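Local atomic coordinates of aminotransferase AspB (Helicobacter pylori 26695, PDB entry 3EZS), a protein that probably binds pyridoxal 5'-phosphate and, as a class I and II aminotransferase, probably transfers amino groups between amino acids and oxo acids. Residues 58-70 with 79-91. Sequence-based numbering, arbitrary orientation. Where two conformers were deposited one is given.
Sequences SAFEESLRAAQRG and ELKENELISTLGS. With PO4 (phosphate ion), chain C.
R69 meets 79-91 first at L80, its CD 3.6 Å from L80 O; a water ties L80 N to R69 O. At E82 the guanidinium of R69 is sandwiched: CG of E82 lies over one face, CA of A66 under the other. E82 OE2 stays 4.3 Å from R69 NH2, well out of the guanidinium plane, so only charge attracts. One water accepts a hydrogen bond from R69 NH1 and donates to E82 O and L85 O. L85 follows, its CG anti to the backbone N (chi1 179°) and carried toward the helix, where CD1 meets CG of R69 and CD2 meets OE1 of Q68. Here strand 85-88, an edge of the fold type I aminotransferase large-domain sheet, packs against helix 62-70, the axes 116° apart. In one of its two conformers S87 OG donates to Q68 OE1 at 2.7 Å, 33° off the carbonyl plane; NE2 of that amide binds G241 O on the neighbouring strand, holding both ends. CB of S87 rests 3.5 Å from CD1 of F60. CD1 of L89 meets the F60 ring edge in plane, 4.0 Å from CZ. N and OG of S91 bind phosphate O1; the ion, also bound by R239 and probably from the crystallisation liquor, may mimic the cofactor's phosphate.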
ATOM      1  N   SER A  58       0.191   0.284 -11.111  1.00 39.73           N
ATOM      2  CA  SER A  58       0.923  -0.361 -10.017  1.00 42.54           C
ATOM      3  C   SER A  58       2.444  -0.233 -10.184  1.00 42.43           C
ATOM      4  O   SER A  58       3.175  -0.198  -9.191  1.00 42.19           O
ATOM      5  CB  SER A  58       0.512  -1.821  -9.835  1.00 43.37           C
ATOM      6  OG  SER A  58       0.831  -2.605 -10.956  1.00 45.27           O
ATOM      7  N   ALA A  59       2.896  -0.144 -11.442  1.00 42.41           N
ATOM      8  CA  ALA A  59       4.310   0.026 -11.787  1.00 40.74           C
ATOM      9  C   ALA A  59       4.787   1.476 -11.663  1.00 40.85           C
ATOM     10  O   ALA A  59       5.987   1.741 -11.794  1.00 41.05           O
ATOM     11  CB  ALA A  59       4.553  -0.455 -13.204  1.00 36.51           C
ATOM     12  N   PHE A  60       3.858   2.406 -11.420  1.00 41.51           N
ATOM     13  CA  PHE A  60       4.142   3.841 -11.382  1.00 39.49           C
ATOM     14  C   PHE A  60       4.523   4.297 -12.796  1.00 39.54           C
ATOM     15  O   PHE A  60       4.799   3.485 -13.666  1.00 38.37           O
ATOM     16  CB  PHE A  60       5.240   4.206 -10.371  1.00 38.52           C
ATOM     17  CG  PHE A  60       4.867   3.947  -8.934  1.00 40.20           C
ATOM     18  CD1 PHE A  60       4.917   2.679  -8.408  1.00 39.91           C
ATOM     19  CD2 PHE A  60       4.503   4.992  -8.103  1.00 40.11           C
ATOM     20  CE1 PHE A  60       4.598   2.440  -7.091  1.00 42.21           C
ATOM     21  CE2 PHE A  60       4.171   4.760  -6.777  1.00 43.99           C
ATOM     22  CZ  PHE A  60       4.227   3.482  -6.269  1.00 38.51           C
ATOM     23  N   GLU A  61       4.539   5.602 -13.010  1.00 39.57           N
ATOM     24  CA  GLU A  61       4.822   6.164 -14.314  1.00 39.88           C
ATOM     25  C   GLU A  61       6.251   5.913 -14.769  1.00 40.18           C
ATOM     26  O   GLU A  61       7.177   5.949 -13.970  1.00 38.48           O
ATOM     27  CB  GLU A  61       4.532   7.675 -14.303  1.00 40.62           C
ATOM     28  CG  GLU A  61       3.048   8.012 -14.161  1.00 40.20           C
ATOM     29  CD  GLU A  61       2.231   7.416 -15.298  1.00 42.95           C
ATOM     30  OE1 GLU A  61       2.492   7.786 -16.461  1.00 51.64           O
ATOM     31  OE2 GLU A  61       1.334   6.580 -15.037  1.00 40.83           O
ATOM     32  N   GLU A  62       6.406   5.673 -16.068  1.00 41.28           N
ATOM     33  CA  GLU A  62       7.712   5.469 -16.683  1.00 44.35           C
ATOM     34  C   GLU A  62       8.677   6.598 -16.387  1.00 41.48           C
ATOM     35  O   GLU A  62       9.865   6.359 -16.217  1.00 40.22           O
ATOM     36  CB  GLU A  62       7.578   5.355 -18.208  1.00 46.59           C
ATOM     37  CG  GLU A  62       7.102   3.998 -18.670  1.00 57.46           C
ATOM     38  CD  GLU A  62       8.089   2.919 -18.279  1.00 68.47           C
ATOM     39  OE1 GLU A  62       9.306   3.111 -18.519  1.00 72.79           O
ATOM     40  OE2 GLU A  62       7.651   1.894 -17.719  1.00 70.75           O
ATOM     41  N   SER A  63       8.156   7.828 -16.343  1.00 40.55           N
ATOM     42  CA  SER A  63       8.979   8.995 -16.090  1.00 40.23           C
ATOM     43  C   SER A  63       9.564   8.953 -14.682  1.00 38.17           C
ATOM     44  O   SER A  63      10.683   9.342 -14.480  1.00 39.96           O
ATOM     45  CB  SER A  63       8.174  10.271 -16.338  1.00 42.84           C
ATOM     46  OG  SER A  63       7.010  10.324 -15.530  1.00 43.03           O
ATOM     47  N   LEU A  64       8.808   8.467 -13.716  1.00 40.41           N
ATOM     48  CA  LEU A  64       9.312   8.328 -12.338  1.00 40.31           C
ATOM     49  C   LEU A  64      10.407   7.251 -12.253  1.00 38.57           C
ATOM     50  O   LEU A  64      11.442   7.485 -11.651  1.00 37.35           O
ATOM     51  CB  LEU A  64       8.163   8.024 -11.366  1.00 41.58           C
ATOM     52  CG  LEU A  64       8.549   7.761  -9.905  1.00 41.38           C
ATOM     53  CD1 LEU A  64       9.292   8.961  -9.273  1.00 35.74           C
ATOM     54  CD2 LEU A  64       7.293   7.372  -9.121  1.00 38.90           C
ATOM     55  N   ARG A  65      10.185   6.095 -12.882  1.00 39.07           N
ATOM     56  CA  ARG A  65      11.185   5.012 -12.877  0.50 39.37           C
ATOM     57  C   ARG A  65      12.506   5.494 -13.475  1.00 38.52           C
ATOM     58  O   ARG A  65      13.586   5.233 -12.909  1.00 36.65           O
ATOM     59  CB  ARG A  65      10.659   3.772 -13.612  0.50 39.18           C
ATOM     60  CG  ARG A  65       9.585   3.024 -12.815  0.50 41.74           C
ATOM     61  CD  ARG A  65       8.745   2.063 -13.650  0.50 43.44           C
ATOM     62  NE  ARG A  65       9.442   0.855 -14.097  0.50 45.69           N
ATOM     63  CZ  ARG A  65      10.062   0.705 -15.266  0.50 53.24           C
ATOM     64  NH1 ARG A  65      10.122   1.694 -16.150  0.50 56.32           N
ATOM     65  NH2 ARG A  65      10.641  -0.455 -15.554  0.50 55.39           N
ATOM     66  N   ALA A  66      12.421   6.203 -14.604  1.00 36.87           N
ATOM     67  CA  ALA A  66      13.603   6.781 -15.258  1.00 36.68           C
ATOM     68  C   ALA A  66      14.315   7.791 -14.347  1.00 36.86           C
ATOM     69  O   ALA A  66      15.534   7.784 -14.267  1.00 37.85           O
ATOM     70  CB  ALA A  66      13.216   7.435 -16.598  1.00 34.75           C
ATOM     71  N   ALA A  67      13.563   8.653 -13.658  1.00 38.86           N
ATOM     72  CA  ALA A  67      14.169   9.608 -12.711  1.00 39.47           C
ATOM     73  C   ALA A  67      14.872   8.862 -11.579  1.00 40.80           C
ATOM     74  O   ALA A  67      15.937   9.287 -11.112  1.00 43.28           O
ATOM     75  CB  ALA A  67      13.125  10.563 -12.134  1.00 39.17           C
ATOM     76  N   GLN A  68      14.283   7.755 -11.125  1.00 40.25           N
ATOM     77  CA  GLN A  68      14.897   6.973 -10.054  1.00 39.28           C
ATOM     78  C   GLN A  68      16.181   6.286 -10.537  1.00 40.33           C
ATOM     79  O   GLN A  68      17.180   6.211  -9.804  1.00 37.44           O
ATOM     80  CB  GLN A  68      13.888   5.982  -9.479  1.00 39.00           C
ATOM     81  CG  GLN A  68      12.753   6.669  -8.690  1.00 44.54           C
ATOM     82  CD  GLN A  68      11.725   5.691  -8.139  1.00 40.72           C
ATOM     83  OE1 GLN A  68      11.387   4.705  -8.793  1.00 44.57           O
ATOM     84  NE2 GLN A  68      11.203   5.978  -6.945  1.00 36.81           N
ATOM     85  N   ARG A  69      16.151   5.772 -11.769  1.00 40.80           N
ATOM     86  CA  ARG A  69      17.340   5.172 -12.355  1.00 40.26           C
ATOM     87  C   ARG A  69      18.439   6.234 -12.527  1.00 39.33           C
ATOM     88  O   ARG A  69      19.609   5.969 -12.253  1.00 39.49           O
ATOM     89  CB  ARG A  69      17.034   4.491 -13.690  1.00 40.48           C
ATOM     90  CG  ARG A  69      16.099   3.301 -13.557  1.00 39.81           C
ATOM     91  CD  ARG A  69      16.153   2.367 -14.771  1.00 43.27           C
ATOM     92  NE  ARG A  69      15.754   3.025 -16.009  1.00 39.23           N
ATOM     93  CZ  ARG A  69      14.497   3.224 -16.400  1.00 50.38           C
ATOM     94  NH1 ARG A  69      13.473   2.819 -15.660  1.00 51.38           N
ATOM     95  NH2 ARG A  69      14.262   3.843 -17.545  1.00 50.84           N
ATOM     96  N   GLY A  70      18.064   7.425 -12.982  1.00 37.73           N
ATOM     97  CA  GLY A  70      19.028   8.520 -13.158  1.00 38.87           C
ATOM     98  C   GLY A  70      19.730   8.847 -11.848  1.00 39.46           C
ATOM     99  O   GLY A  70      20.949   9.031 -11.813  1.00 38.75           O
ATOM    100  N   GLU A  79      24.523   2.023 -14.028  1.00 41.42           N
ATOM    101  CA  GLU A  79      23.417   2.275 -14.934  1.00 41.92           C
ATOM    102  C   GLU A  79      22.510   1.081 -14.881  1.00 41.86           C
ATOM    103  O   GLU A  79      22.775   0.056 -15.498  1.00 43.92           O
ATOM    104  CB  GLU A  79      23.931   2.525 -16.347  1.00 43.63           C
ATOM    105  CG  GLU A  79      22.872   3.051 -17.296  1.00 53.02           C
ATOM    106  CD  GLU A  79      23.461   3.901 -18.426  1.00 64.65           C
ATOM    107  OE1 GLU A  79      24.630   3.677 -18.820  1.00 67.89           O
ATOM    108  OE2 GLU A  79      22.742   4.808 -18.909  1.00 69.37           O
ATOM    109  N   LEU A  80      21.446   1.203 -14.106  1.00 41.70           N
ATOM    110  CA  LEU A  80      20.486   0.140 -13.972  1.00 40.23           C
ATOM    111  C   LEU A  80      19.667   0.005 -15.238  1.00 42.12           C
ATOM    112  O   LEU A  80      19.265   1.000 -15.849  1.00 42.26           O
ATOM    113  CB  LEU A  80      19.557   0.390 -12.795  1.00 39.77           C
ATOM    114  CG  LEU A  80      20.175   0.335 -11.391  1.00 43.22           C
ATOM    115  CD1 LEU A  80      19.172   0.880 -10.397  1.00 35.53           C
ATOM    116  CD2 LEU A  80      20.655  -1.098 -11.001  1.00 39.77           C
ATOM    117  N   LYS A  81      19.436  -1.249 -15.629  1.00 41.90           N
ATOM    118  CA  LYS A  81      18.617  -1.576 -16.776  0.50 41.40           C
ATOM    119  C   LYS A  81      17.147  -1.398 -16.373  1.00 41.96           C
ATOM    120  O   LYS A  81      16.825  -1.345 -15.186  1.00 40.40           O
ATOM    121  CB  LYS A  81      18.930  -3.000 -17.246  0.50 40.71           C
ATOM    122  CG  LYS A  81      20.379  -3.122 -17.726  0.50 44.06           C
ATOM    123  CD  LYS A  81      20.823  -4.533 -17.996  0.50 41.44           C
ATOM    124  CE  LYS A  81      22.285  -4.554 -18.437  0.50 39.03           C
ATOM    125  NZ  LYS A  81      23.232  -4.203 -17.344  0.50 33.99           N
ATOM    126  N   GLU A  82      16.268  -1.303 -17.359  1.00 42.27           N
ATOM    127  CA  GLU A  82      14.856  -1.075 -17.104  1.00 43.65           C
ATOM    128  C   GLU A  82      14.146  -2.107 -16.241  1.00 41.51           C
ATOM    129  O   GLU A  82      13.229  -1.751 -15.523  1.00 40.39           O
ATOM    130  CB  GLU A  82      14.108  -0.868 -18.432  1.00 44.63           C
ATOM    131  CG  GLU A  82      14.542   0.423 -19.173  1.00 46.22           C
ATOM    132  CD  GLU A  82      13.814   0.633 -20.505  1.00 47.59           C
ATOM    133  OE1 GLU A  82      12.941  -0.191 -20.874  1.00 59.78           O
ATOM    134  OE2 GLU A  82      14.138   1.622 -21.195  1.00 54.83           O
ATOM    135  N   ASN A  83      14.556  -3.369 -16.319  1.00 39.25           N
ATOM    136  CA  ASN A  83      13.953  -4.421 -15.496  1.00 40.25           C
ATOM    137  C   ASN A  83      14.726  -4.647 -14.174  1.00 41.16           C
ATOM    138  O   ASN A  83      14.453  -5.608 -13.440  1.00 42.39           O
ATOM    139  CB  ASN A  83      13.761  -5.730 -16.304  1.00 39.19           C
ATOM    140  CG  ASN A  83      15.060  -6.265 -16.912  1.00 38.85           C
ATOM    141  OD1 ASN A  83      16.108  -5.623 -16.846  1.00 36.82           O
ATOM    142  ND2 ASN A  83      14.987  -7.446 -17.520  1.00 33.83           N
ATOM    143  N   GLU A  84      15.657  -3.744 -13.858  1.00 40.31           N
ATOM    144  CA  GLU A  84      16.459  -3.831 -12.630  1.00 41.38           C
ATOM    145  C   GLU A  84      16.060  -2.822 -11.539  1.00 41.31           C
ATOM    146  O   GLU A  84      16.763  -2.669 -10.540  1.00 40.93           O
ATOM    147  CB  GLU A  84      17.956  -3.725 -12.966  1.00 41.37           C
ATOM    148  CG  GLU A  84      18.458  -5.003 -13.589  1.00 43.94           C
ATOM    149  CD  GLU A  84      19.874  -4.947 -14.093  1.00 45.46           C
ATOM    150  OE1 GLU A  84      20.438  -3.836 -14.206  1.00 44.36           O
ATOM    151  OE2 GLU A  84      20.401  -6.043 -14.409  1.00 39.64           O
ATOM    152  N   LEU A  85      14.929  -2.151 -11.717  1.00 40.97           N
ATOM    153  CA  LEU A  85      14.440  -1.205 -10.710  1.00 40.09           C
ATOM    154  C   LEU A  85      12.926  -1.179 -10.740  1.00 39.75           C
ATOM    155  O   LEU A  85      12.328  -1.091 -11.814  1.00 41.24           O
ATOM    156  CB  LEU A  85      15.024   0.178 -10.938  1.00 39.51           C
ATOM    157  CG  LEU A  85      14.573   1.274  -9.964  1.00 35.21           C
ATOM    158  CD1 LEU A  85      15.710   2.260  -9.699  1.00 30.82           C
ATOM    159  CD2 LEU A  85      13.315   1.992 -10.450  1.00 33.10           C
ATOM    160  N   ILE A  86      12.317  -1.335  -9.570  1.00 40.50           N
ATOM    161  CA  ILE A  86      10.866  -1.248  -9.417  1.00 40.48           C
ATOM    162  C   ILE A  86      10.550  -0.076  -8.487  1.00 40.58           C
ATOM    163  O   ILE A  86      11.184   0.053  -7.444  1.00 40.38           O
ATOM    164  CB  ILE A  86      10.246  -2.579  -8.877  1.00 41.72           C
ATOM    165  CG1 ILE A  86      10.174  -3.640  -9.995  1.00 41.16           C
ATOM    166  CG2 ILE A  86       8.822  -2.361  -8.327  1.00 39.13           C
ATOM    167  CD1 ILE A  86       9.469  -4.917  -9.600  1.00 38.93           C
ATOM    168  N   SER A  87       9.596   0.774  -8.887  1.00 40.49           N
ATOM    169  CA  SER A  87       9.144   1.929  -8.093  0.50 39.11           C
ATOM    170  C   SER A  87       8.188   1.434  -7.017  1.00 39.32           C
ATOM    171  O   SER A  87       7.295   0.612  -7.311  1.00 39.84           O
ATOM    172  CB  SER A  87       8.395   2.945  -8.971  0.50 38.54           C
ATOM    173  OG  SER A  87       9.232   3.578  -9.928  0.50 37.52           O
ATOM    174  N   THR A  88       8.343   1.933  -5.789  1.00 39.44           N
ATOM    175  CA  THR A  88       7.510   1.500  -4.660  1.00 38.68           C
ATOM    176  C   THR A  88       6.944   2.679  -3.843  1.00 39.62           C
ATOM    177  O   THR A  88       7.359   3.824  -4.008  1.00 36.56           O
ATOM    178  CB  THR A  88       8.320   0.561  -3.731  1.00 37.95           C
ATOM    179  OG1 THR A  88       9.342   1.305  -3.053  1.00 39.68           O
ATOM    180  CG2 THR A  88       8.967  -0.561  -4.527  1.00 36.72           C
ATOM    181  N   LEU A  89       5.999   2.368  -2.959  1.00 39.17           N
ATOM    182  CA  LEU A  89       5.316   3.361  -2.150  1.00 41.28           C
ATOM    183  C   LEU A  89       6.088   3.566  -0.846  1.00 42.71           C
ATOM    184  O   LEU A  89       5.585   3.293   0.235  1.00 44.96           O
ATOM    185  CB  LEU A  89       3.871   2.894  -1.878  1.00 42.67           C
ATOM    186  CG  LEU A  89       2.877   4.009  -1.575  1.00 42.95           C
ATOM    187  CD1 LEU A  89       2.682   4.822  -2.874  1.00 38.08           C
ATOM    188  CD2 LEU A  89       1.565   3.478  -1.063  1.00 35.97           C
ATOM    189  N   GLY A  90       7.304   4.090  -0.956  1.00 42.38           N
ATOM    190  CA  GLY A  90       8.197   4.212   0.191  1.00 43.88           C
ATOM    191  C   GLY A  90       8.926   2.887   0.370  1.00 43.99           C
ATOM    192  O   GLY A  90       8.785   1.984  -0.453  1.00 46.67           O
ATOM    193  N   SER A  91       9.717   2.766   1.425  1.00 43.05           N
ATOM    194  CA  SER A  91      10.447   1.522   1.686  1.00 43.03           C
ATOM    195  C   SER A  91       9.731   0.573   2.668  1.00 41.46           C
ATOM    196  O   SER A  91       9.946  -0.642   2.642  1.00 40.42           O
ATOM    197  CB  SER A  91      11.856   1.843   2.208  1.00 44.42           C
ATOM    198  OG  SER A  91      11.801   2.508   3.462  1.00 46.99           O
TER
HETATM  199  P   PO4 C 376       9.844   5.168   4.340  1.00 38.17           P
HETATM  200  O1  PO4 C 376      10.504   5.090   2.992  1.00 41.02           O
HETATM  201  O2  PO4 C 376       8.646   4.281   4.392  1.00 37.69           O
HETATM  202  O3  PO4 C 376       9.382   6.561   4.583  1.00 37.68           O
HETATM  203  O4  PO4 C 376      10.816   4.679   5.371  1.00 45.59           O
HETATM  204  O   HOH W   1       5.600  -1.074  -8.451  1.00 33.36           O
HETATM  205  O   HOH W   2       8.001   0.032 -11.168  1.00 32.64           O
HETATM  206  O   HOH W   3      10.659  -3.090 -13.422  1.00 45.84           O
HETATM  207  O   HOH W   4      10.624   0.238 -18.780  1.00 52.53           O
HETATM  208  O   HOH W   5      12.957   0.436 -14.084  1.00 34.26           O
HETATM  209  O   HOH W   6      21.017   3.618 -12.687  1.00 38.45           O